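Cytochrome c-550-like protein (Thermosynechococcus elongatus, PDB 4LJI) probably works as a low-potential, heme c-binding electron-transfer cytochrome that can partially replace cytochrome c-550 in photosystem II. Local coordinates at residues V4-V18 against T30-L42. Residues are numbered along the deposited sequence; the frame is centred on the assembly and turned at random.
Sequences VDNYVIQYLKVTDTV and TFTAVDLTRGKRL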
ATOM      1  N   VAL A   4      -1.860   0.024 -21.998  1.00 36.59           N
ATOM      2  CA  VAL A   4      -3.140   0.186 -21.317  1.00 34.49           C
ATOM      3  C   VAL A   4      -3.449  -1.082 -20.532  1.00 31.88           C
ATOM      4  O   VAL A   4      -3.423  -2.188 -21.074  1.00 35.54           O
ATOM      5  CB  VAL A   4      -4.291   0.478 -22.291  1.00 32.26           C
ATOM      6  CG1 VAL A   4      -5.617   0.619 -21.536  1.00 30.82           C
ATOM      7  CG2 VAL A   4      -3.998   1.732 -23.100  1.00 35.79           C
ATOM      8  N   ASP A   5      -3.742  -0.934 -19.252  1.00 30.17           N
ATOM      9  CA  ASP A   5      -4.031  -2.103 -18.444  0.63 29.54           C
ATOM     10  C   ASP A   5      -5.476  -2.573 -18.642  1.00 25.88           C
ATOM     11  O   ASP A   5      -6.379  -1.773 -18.864  1.00 27.28           O
ATOM     12  CB  ASP A   5      -3.688  -1.838 -16.977  0.63 29.26           C
ATOM     13  CG  ASP A   5      -2.181  -1.825 -16.728  0.63 34.53           C
ATOM     14  OD1 ASP A   5      -1.410  -1.626 -17.698  0.63 38.72           O
ATOM     15  OD2 ASP A   5      -1.764  -2.014 -15.567  0.63 35.47           O
ATOM     16  N   ASN A   6      -5.677  -3.891 -18.593  1.00 30.68           N
ATOM     17  CA  ASN A   6      -6.999  -4.466 -18.825  1.00 33.73           C
ATOM     18  C   ASN A   6      -8.046  -3.914 -17.872  1.00 25.97           C
ATOM     19  O   ASN A   6      -9.181  -3.694 -18.270  1.00 27.37           O
ATOM     20  CB  ASN A   6      -6.979  -6.000 -18.763  1.00 36.40           C
ATOM     21  CG  ASN A   6      -8.335  -6.619 -19.119  1.00 37.54           C
ATOM     22  OD1 ASN A   6      -8.774  -6.554 -20.271  1.00 37.88           O
ATOM     23  ND2 ASN A   6      -9.004  -7.216 -18.129  1.00 37.59           N
ATOM     24  N   TYR A   7      -7.651  -3.674 -16.626  1.00 26.21           N
ATOM     25  CA  TYR A   7      -8.581  -3.134 -15.634  1.00 25.57           C
ATOM     26  C   TYR A   7      -9.247  -1.854 -16.118  1.00 24.63           C
ATOM     27  O   TYR A   7     -10.427  -1.635 -15.888  1.00 23.65           O
ATOM     28  CB  TYR A   7      -7.904  -2.931 -14.278  1.00 25.23           C
ATOM     29  CG  TYR A   7      -8.816  -2.333 -13.224  1.00 26.12           C
ATOM     30  CD1 TYR A   7      -9.638  -3.143 -12.454  1.00 27.03           C
ATOM     31  CD2 TYR A   7      -8.881  -0.953 -13.025  1.00 23.70           C
ATOM     32  CE1 TYR A   7     -10.483  -2.607 -11.506  1.00 25.79           C
ATOM     33  CE2 TYR A   7      -9.706  -0.410 -12.062  1.00 27.18           C
ATOM     34  CZ  TYR A   7     -10.509  -1.247 -11.307  1.00 28.40           C
ATOM     35  OH  TYR A   7     -11.343  -0.724 -10.352  1.00 29.45           O
ATOM     36  N   VAL A   8      -8.476  -1.016 -16.798  1.00 22.37           N
ATOM     37  CA  VAL A   8      -9.003   0.230 -17.347  1.00 22.93           C
ATOM     38  C   VAL A   8      -9.998   0.027 -18.511  1.00 26.44           C
ATOM     39  O   VAL A   8     -11.027   0.718 -18.611  1.00 24.01           O
ATOM     40  CB  VAL A   8      -7.840   1.138 -17.793  1.00 20.09           C
ATOM     41  CG1 VAL A   8      -8.398   2.319 -18.631  1.00 16.14           C
ATOM     42  CG2 VAL A   8      -6.990   1.559 -16.582  1.00 21.68           C
ATOM     43  N   ILE A   9      -9.688  -0.902 -19.409  1.00 27.70           N
ATOM     44  CA  ILE A   9     -10.594  -1.206 -20.516  1.00 33.10           C
ATOM     45  C   ILE A   9     -11.900  -1.827 -20.014  1.00 30.06           C
ATOM     46  O   ILE A   9     -12.984  -1.350 -20.343  1.00 30.66           O
ATOM     47  CB  ILE A   9      -9.948  -2.168 -21.527  1.00 34.86           C
ATOM     48  CG1 ILE A   9      -8.647  -1.581 -22.057  1.00 38.42           C
ATOM     49  CG2 ILE A   9     -10.898  -2.459 -22.676  1.00 39.16           C
ATOM     50  CD1 ILE A   9      -8.835  -0.250 -22.692  1.00 42.33           C
ATOM     51  N   GLN A  10     -11.778  -2.882 -19.206  1.00 26.74           N
ATOM     52  CA  GLN A  10     -12.917  -3.716 -18.811  1.00 31.76           C
ATOM     53  C   GLN A  10     -13.694  -3.203 -17.595  1.00 30.01           C
ATOM     54  O   GLN A  10     -14.919  -3.335 -17.526  1.00 38.16           O
ATOM     55  CB  GLN A  10     -12.456  -5.166 -18.566  1.00 35.38           C
ATOM     56  CG  GLN A  10     -13.569  -6.124 -18.104  1.00 40.34           C
ATOM     57  CD  GLN A  10     -13.060  -7.537 -17.815  1.00 43.94           C
ATOM     58  OE1 GLN A  10     -11.898  -7.860 -18.081  1.00 44.52           O
ATOM     59  NE2 GLN A  10     -13.935  -8.386 -17.270  1.00 43.60           N
ATOM     60  N   TYR A  11     -12.997  -2.610 -16.639  1.00 26.15           N
ATOM     61  CA  TYR A  11     -13.646  -2.220 -15.403  1.00 27.88           C
ATOM     62  C   TYR A  11     -13.856  -0.713 -15.276  1.00 23.76           C
ATOM     63  O   TYR A  11     -14.836  -0.267 -14.679  1.00 21.96           O
ATOM     64  CB  TYR A  11     -12.916  -2.835 -14.204  1.00 35.55           C
ATOM     65  CG  TYR A  11     -13.074  -4.344 -14.178  1.00 39.17           C
ATOM     66  CD1 TYR A  11     -14.317  -4.923 -14.377  1.00 38.07           C
ATOM     67  CD2 TYR A  11     -11.984  -5.188 -13.996  1.00 41.50           C
ATOM     68  CE1 TYR A  11     -14.484  -6.303 -14.376  1.00 41.54           C
ATOM     69  CE2 TYR A  11     -12.141  -6.578 -13.995  1.00 44.38           C
ATOM     70  CZ  TYR A  11     -13.394  -7.124 -14.185  1.00 43.38           C
ATOM     71  OH  TYR A  11     -13.570  -8.497 -14.191  1.00 45.35           O
ATOM     72  N   LEU A  12     -12.956   0.082 -15.852  1.00 23.69           N
ATOM     73  CA  LEU A  12     -13.202   1.517 -15.952  1.00 21.01           C
ATOM     74  C   LEU A  12     -13.887   1.902 -17.257  1.00 25.20           C
ATOM     75  O   LEU A  12     -14.274   3.062 -17.437  1.00 25.14           O
ATOM     76  CB  LEU A  12     -11.912   2.301 -15.831  1.00 15.99           C
ATOM     77  CG  LEU A  12     -11.144   2.260 -14.495  1.00 17.71           C
ATOM     78  CD1 LEU A  12     -10.021   3.270 -14.453  1.00 18.72           C
ATOM     79  CD2 LEU A  12     -12.043   2.440 -13.273  1.00 19.40           C
ATOM     80  N   LYS A  13     -14.028   0.930 -18.160  1.00 27.16           N
ATOM     81  CA  LYS A  13     -14.715   1.121 -19.439  1.00 27.35           C
ATOM     82  C   LYS A  13     -14.210   2.344 -20.197  1.00 26.02           C
ATOM     83  O   LYS A  13     -14.997   3.185 -20.621  1.00 28.75           O
ATOM     84  CB  LYS A  13     -16.243   1.207 -19.247  1.00 29.16           C
ATOM     85  CG  LYS A  13     -16.869  -0.052 -18.695  1.00 32.37           C
ATOM     86  CD  LYS A  13     -18.191   0.234 -17.986  1.00 36.69           C
ATOM     87  CE  LYS A  13     -18.510  -0.890 -17.000  1.00 39.89           C
ATOM     88  NZ  LYS A  13     -19.354  -0.470 -15.843  1.00 41.29           N
ATOM     89  N   VAL A  14     -12.892   2.435 -20.338  1.00 24.94           N
ATOM     90  CA  VAL A  14     -12.261   3.526 -21.077  1.00 27.29           C
ATOM     91  C   VAL A  14     -11.268   2.937 -22.079  1.00 33.49           C
ATOM     92  O   VAL A  14     -10.244   2.371 -21.690  1.00 31.85           O
ATOM     93  CB  VAL A  14     -11.525   4.516 -20.137  1.00 24.67           C
ATOM     94  CG1 VAL A  14     -10.782   5.578 -20.940  1.00 24.89           C
ATOM     95  CG2 VAL A  14     -12.493   5.171 -19.164  1.00 29.26           C
ATOM     96  N   THR A  15     -11.590   3.049 -23.371  1.00 36.32           N
ATOM     97  CA  THR A  15     -10.747   2.491 -24.427  1.00 37.95           C
ATOM     98  C   THR A  15      -9.948   3.603 -25.089  1.00 35.88           C
ATOM     99  O   THR A  15      -8.756   3.454 -25.357  1.00 35.29           O
ATOM    100  CB  THR A  15     -11.583   1.768 -25.510  1.00 45.35           C
ATOM    101  OG1 THR A  15     -12.169   0.579 -24.962  1.00 47.58           O
ATOM    102  CG2 THR A  15     -10.706   1.387 -26.701  1.00 44.96           C
ATOM    103  N   ASP A  16     -10.626   4.721 -25.339  1.00 35.74           N
ATOM    104  CA  ASP A  16     -10.026   5.896 -25.959  1.00 34.79           C
ATOM    105  C   ASP A  16      -9.759   6.984 -24.921  1.00 26.58           C
ATOM    106  O   ASP A  16      -8.656   7.116 -24.385  1.00 24.67           O
ATOM    107  CB  ASP A  16     -10.967   6.471 -27.032  1.00 36.67           C
ATOM    108  CG  ASP A  16     -11.198   5.520 -28.198  1.00 49.10           C
ATOM    109  OD1 ASP A  16     -11.201   4.289 -27.983  1.00 57.55           O
ATOM    110  OD2 ASP A  16     -11.377   6.005 -29.335  1.00 51.23           O
ATOM    111  N   THR A  17     -10.782   7.795 -24.684  1.00 30.41           N
ATOM    112  CA  THR A  17     -10.698   8.875 -23.725  1.00 20.38           C
ATOM    113  C   THR A  17     -11.958   8.906 -22.892  1.00 19.76           C
ATOM    114  O   THR A  17     -12.964   8.287 -23.231  1.00 24.78           O
ATOM    115  CB  THR A  17     -10.542  10.273 -24.393  1.00 24.79           C
ATOM    116  OG1 THR A  17     -11.698  10.543 -25.190  1.00 30.60           O
ATOM    117  CG2 THR A  17      -9.280  10.330 -25.243  1.00 21.98           C
ATOM    118  N   VAL A  18     -11.906   9.679 -21.821  1.00 19.11           N
ATOM    119  CA  VAL A  18     -13.047   9.887 -20.950  1.00 19.00           C
ATOM    120  C   VAL A  18     -12.952  11.348 -20.531  1.00 23.57           C
ATOM    121  O   VAL A  18     -11.855  11.915 -20.505  1.00 23.96           O
ATOM    122  CB  VAL A  18     -12.963   8.949 -19.689  1.00 20.03           C
ATOM    123  CG1 VAL A  18     -11.781   9.333 -18.799  1.00 23.22           C
ATOM    124  CG2 VAL A  18     -14.248   8.988 -18.887  1.00 20.72           C
ATOM    125  N   THR A  30      -9.953  15.993 -20.504  1.00 21.58           N
ATOM    126  CA  THR A  30      -9.860  14.765 -21.268  1.00 26.06           C
ATOM    127  C   THR A  30      -8.709  13.880 -20.763  1.00 28.16           C
ATOM    128  O   THR A  30      -7.546  14.299 -20.795  1.00 28.16           O
ATOM    129  CB  THR A  30      -9.650  15.084 -22.757  1.00 21.91           C
ATOM    130  OG1 THR A  30     -10.637  16.031 -23.207  1.00 25.71           O
ATOM    131  CG2 THR A  30      -9.722  13.814 -23.609  1.00 25.86           C
ATOM    132  N   PHE A  31      -9.035  12.673 -20.294  1.00 25.67           N
ATOM    133  CA  PHE A  31      -8.020  11.686 -19.923  1.00 22.02           C
ATOM    134  C   PHE A  31      -8.074  10.471 -20.829  1.00 25.77           C
ATOM    135  O   PHE A  31      -9.152   9.966 -21.159  1.00 25.68           O
ATOM    136  CB  PHE A  31      -8.172  11.233 -18.466  1.00 20.78           C
ATOM    137  CG  PHE A  31      -7.843  12.296 -17.477  1.00 22.64           C
ATOM    138  CD1 PHE A  31      -6.541  12.452 -17.017  1.00 24.44           C
ATOM    139  CD2 PHE A  31      -8.811  13.166 -17.035  1.00 20.50           C
ATOM    140  CE1 PHE A  31      -6.225  13.452 -16.124  1.00 25.26           C
ATOM    141  CE2 PHE A  31      -8.496  14.172 -16.139  1.00 20.69           C
ATOM    142  CZ  PHE A  31      -7.193  14.313 -15.689  1.00 19.17           C
ATOM    143  N   THR A  32      -6.898   9.988 -21.213  1.00 25.14           N
ATOM    144  CA  THR A  32      -6.810   8.825 -22.082  1.00 21.94           C
ATOM    145  C   THR A  32      -6.740   7.567 -21.243  1.00 19.88           C
ATOM    146  O   THR A  32      -6.536   7.641 -20.045  1.00 18.83           O
ATOM    147  CB  THR A  32      -5.560   8.888 -22.971  1.00 22.80           C
ATOM    148  OG1 THR A  32      -4.387   8.779 -22.150  1.00 21.70           O
ATOM    149  CG2 THR A  32      -5.538  10.187 -23.792  1.00 23.08           C
ATOM    150  N   ALA A  33      -6.907   6.419 -21.888  1.00 18.50           N
ATOM    151  CA  ALA A  33      -6.785   5.124 -21.239  1.00 17.89           C
ATOM    152  C   ALA A  33      -5.378   4.910 -20.656  1.00 20.16           C
ATOM    153  O   ALA A  33      -5.189   4.289 -19.588  1.00 24.26           O
ATOM    154  CB  ALA A  33      -7.144   4.009 -22.269  1.00 19.86           C
ATOM    155  N   VAL A  34      -4.381   5.447 -21.345  1.00 21.45           N
ATOM    156  CA  VAL A  34      -3.014   5.403 -20.862  1.00 23.79           C
ATOM    157  C   VAL A  34      -2.824   6.255 -19.598  1.00 24.24           C
ATOM    158  O   VAL A  34      -2.186   5.816 -18.642  1.00 21.24           O
ATOM    159  CB  VAL A  34      -2.061   5.835 -21.964  1.00 21.88           C
ATOM    160  CG1 VAL A  34      -0.656   6.036 -21.415  1.00 22.58           C
ATOM    161  CG2 VAL A  34      -2.078   4.808 -23.073  1.00 21.45           C
ATOM    162  N   ASP A  35      -3.419   7.447 -19.578  1.00 17.94           N
ATOM    163  CA  ASP A  35      -3.440   8.283 -18.382  1.00 16.31           C
ATOM    164  C   ASP A  35      -4.007   7.505 -17.173  1.00 18.91           C
ATOM    165  O   ASP A  35      -3.459   7.569 -16.091  1.00 17.38           O
ATOM    166  CB  ASP A  35      -4.342   9.503 -18.555  1.00 16.61           C
ATOM    167  CG  ASP A  35      -3.803  10.535 -19.558  1.00 28.27           C
ATOM    168  OD1 ASP A  35      -2.564  10.730 -19.682  1.00 25.39           O
ATOM    169  OD2 ASP A  35      -4.642  11.182 -20.214  1.00 30.65           O
ATOM    170  N   LEU A  36      -5.150   6.845 -17.356  1.00 18.83           N
ATOM    171  CA  LEU A  36      -5.795   6.123 -16.250  1.00 16.33           C
ATOM    172  C   LEU A  36      -4.993   4.905 -15.841  1.00 19.27           C
ATOM    173  O   LEU A  36      -4.979   4.546 -14.668  1.00 16.87           O
ATOM    174  CB  LEU A  36      -7.221   5.736 -16.623  1.00 20.66           C
ATOM    175  CG  LEU A  36      -8.156   6.913 -16.902  1.00 23.70           C
ATOM    176  CD1 LEU A  36      -9.357   6.454 -17.703  1.00 29.77           C
ATOM    177  CD2 LEU A  36      -8.605   7.540 -15.604  1.00 26.73           C
ATOM    178  N   THR A  37      -4.319   4.270 -16.802  1.00 16.37           N
ATOM    179  CA  THR A  37      -3.407   3.172 -16.485  1.00 16.82           C
ATOM    180  C   THR A  37      -2.267   3.653 -15.620  1.00 16.89           C
ATOM    181  O   THR A  37      -1.856   2.957 -14.665  1.00 14.29           O
ATOM    182  CB  THR A  37      -2.802   2.567 -17.740  1.00 19.23           C
ATOM    183  OG1 THR A  37      -3.829   1.939 -18.498  1.00 21.66           O
ATOM    184  CG2 THR A  37      -1.708   1.559 -17.425  1.00 23.13           C
ATOM    185  N   ARG A  38      -1.776   4.857 -15.915  1.00 18.13           N
ATOM    186  CA  ARG A  38      -0.672   5.424 -15.130  1.00 16.75           C
ATOM    187  C   ARG A  38      -1.135   5.812 -13.728  1.00 13.26           C
ATOM    188  O   ARG A  38      -0.452   5.594 -12.714  1.00 14.67           O
ATOM    189  CB  ARG A  38      -0.033   6.620 -15.851  1.00 21.07           C
ATOM    190  CG  ARG A  38       0.836   6.202 -17.045  1.00 23.30           C
ATOM    191  CD  ARG A  38       1.611   7.359 -17.632  1.00 31.69           C
ATOM    192  NE  ARG A  38       2.079   7.046 -18.978  1.00 39.57           N
ATOM    193  CZ  ARG A  38       2.661   7.923 -19.792  1.00 41.94           C
ATOM    194  NH1 ARG A  38       2.860   9.173 -19.393  1.00 41.79           N
ATOM    195  NH2 ARG A  38       3.047   7.550 -21.002  1.00 45.77           N
ATOM    196  N   GLY A  39      -2.375   6.288 -13.651  1.00 13.12           N
ATOM    197  CA  GLY A  39      -2.968   6.673 -12.384  1.00 12.51           C
ATOM    198  C   GLY A  39      -3.212   5.438 -11.520  1.00 11.92           C
ATOM    199  O   GLY A  39      -2.967   5.461 -10.288  1.00 14.80           O
ATOM    200  N   LYS A  40      -3.664   4.347 -12.151  1.00 14.14           N
ATOM    201  CA  LYS A  40      -3.875   3.052 -11.457  1.00 13.46           C
ATOM    202  C   LYS A  40      -2.567   2.562 -10.861  1.00 15.49           C
ATOM    203  O   LYS A  40      -2.502   2.204  -9.688  1.00 13.19           O
ATOM    204  CB  LYS A  40      -4.413   1.995 -12.421  1.00 16.01           C
ATOM    205  CG  LYS A  40      -4.437   0.575 -11.848  1.00 17.31           C
ATOM    206  CD  LYS A  40      -4.823  -0.424 -12.932  1.00 24.03           C
ATOM    207  CE  LYS A  40      -4.841  -1.849 -12.421  1.00 27.27           C
ATOM    208  NZ  LYS A  40      -5.918  -1.943 -11.422  1.00 32.92           N
ATOM    209  N   ARG A  41      -1.512   2.603 -11.665  1.00 15.19           N
ATOM    210  CA  ARG A  41      -0.202   2.195 -11.176  1.00 17.60           C
ATOM    211  C   ARG A  41       0.241   3.033  -9.971  1.00 18.92           C
ATOM    212  O   ARG A  41       0.776   2.508  -9.000  1.00 18.35           O
ATOM    213  CB  ARG A  41       0.807   2.265 -12.319  1.00 17.68           C
ATOM    214  CG  ARG A  41       2.212   1.826 -11.970  1.00 30.30           C
ATOM    215  CD  ARG A  41       2.881   1.392 -13.244  1.00 37.28           C
ATOM    216  NE  ARG A  41       1.973   0.582 -14.056  1.00 42.92           N
ATOM    217  CZ  ARG A  41       2.012  -0.746 -14.123  1.00 44.90           C
ATOM    218  NH1 ARG A  41       2.928  -1.416 -13.437  1.00 44.01           N
ATOM    219  NH2 ARG A  41       1.148  -1.399 -14.890  1.00 46.75           N
ATOM    220  N   LEU A  42       0.036   4.349 -10.027  1.00 11.84           N
ATOM    221  CA  LEU A  42       0.347   5.185  -8.880  1.00 11.16           C
ATOM    222  C   LEU A  42      -0.476   4.832  -7.657  1.00 17.49           C
ATOM    223  O   LEU A  42       0.007   4.889  -6.541  1.00 15.16           O
ATOM    224  CB  LEU A  42       0.134   6.680  -9.216  1.00 15.20           C
ATOM    225  CG  LEU A  42       1.204   7.225 -10.116  1.00 19.12           C
ATOM    226  CD1 LEU A  42       0.801   8.648 -10.563  1.00 15.36           C
ATOM    227  CD2 LEU A  42       2.554   7.253  -9.366  1.00 17.38           C
TER
HETATM  228  O   HOH W   1      -1.874   0.274 -14.295  1.00 33.73           O
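Hydrogen bonds centred on Thr37 tie the start of helix 6-10 to helix 33-46. Asp5 N donates to Thr37 OG1 over 3.0 Å at a nearly straight 166°, and the same hydroxyl donates to Ala33 O, which Thr37 N reaches from the opposite face of the carbonyl plane. OG1 lies anti to the carbonyl carbon (chi1 -66°), a torsion that lets one oxygen serve both partners. A valine in its place would probably leave Asp5 N without its acceptor and Ala33 O with the backbone donor Thr37 N but not the hydroxyl.

The Asp5 carboxylate takes two conformations, and in the one described here Thr37 CG2 lies against it, one water donates to both Asp5 OD2 and Thr37 O, and Arg41 NH2 forms a salt bridge with Asp5 OD2 at 3.1 Å, the carboxylate and guanidinium planes standing 85° apart. A bend at the end of the Lys40 chain brings NZ over a face of the Tyr7 ring, 3.9 Å from its centroid, a cation-pi contact; Phe120 of helix 111-127 touches both residues.

Past helix 6-10 the chain enters a two-stranded antiparallel hairpin, 17-21 with 28-32, leading into helix 33-46, which runs on toward the covalent heme attachment at Cys47. Val18 and Phe31 are a hydrogen-bonded pair, with Val18 N to Phe31 O at 2.8 Å and a return bond of similar length from Phe31 N to Val18 O; Thr17 and Thr32 are the adjoining non-hydrogen-bonded pair. Ala33 N donates to Asp16 O, and a capping box of Thr32 and Asp35 starts the helix.

Apolar side chains make up the rest of the contact. Those of Leu36 and Val14 cross at about a right angle, with Leu36 CD1 3.6 Å from Val14 CG1 and also meeting Val18 CG1. Val8 CG1 rests on Leu36 CB, and Val4 CG2 approaches Val34 CG2 to 3.6 Å.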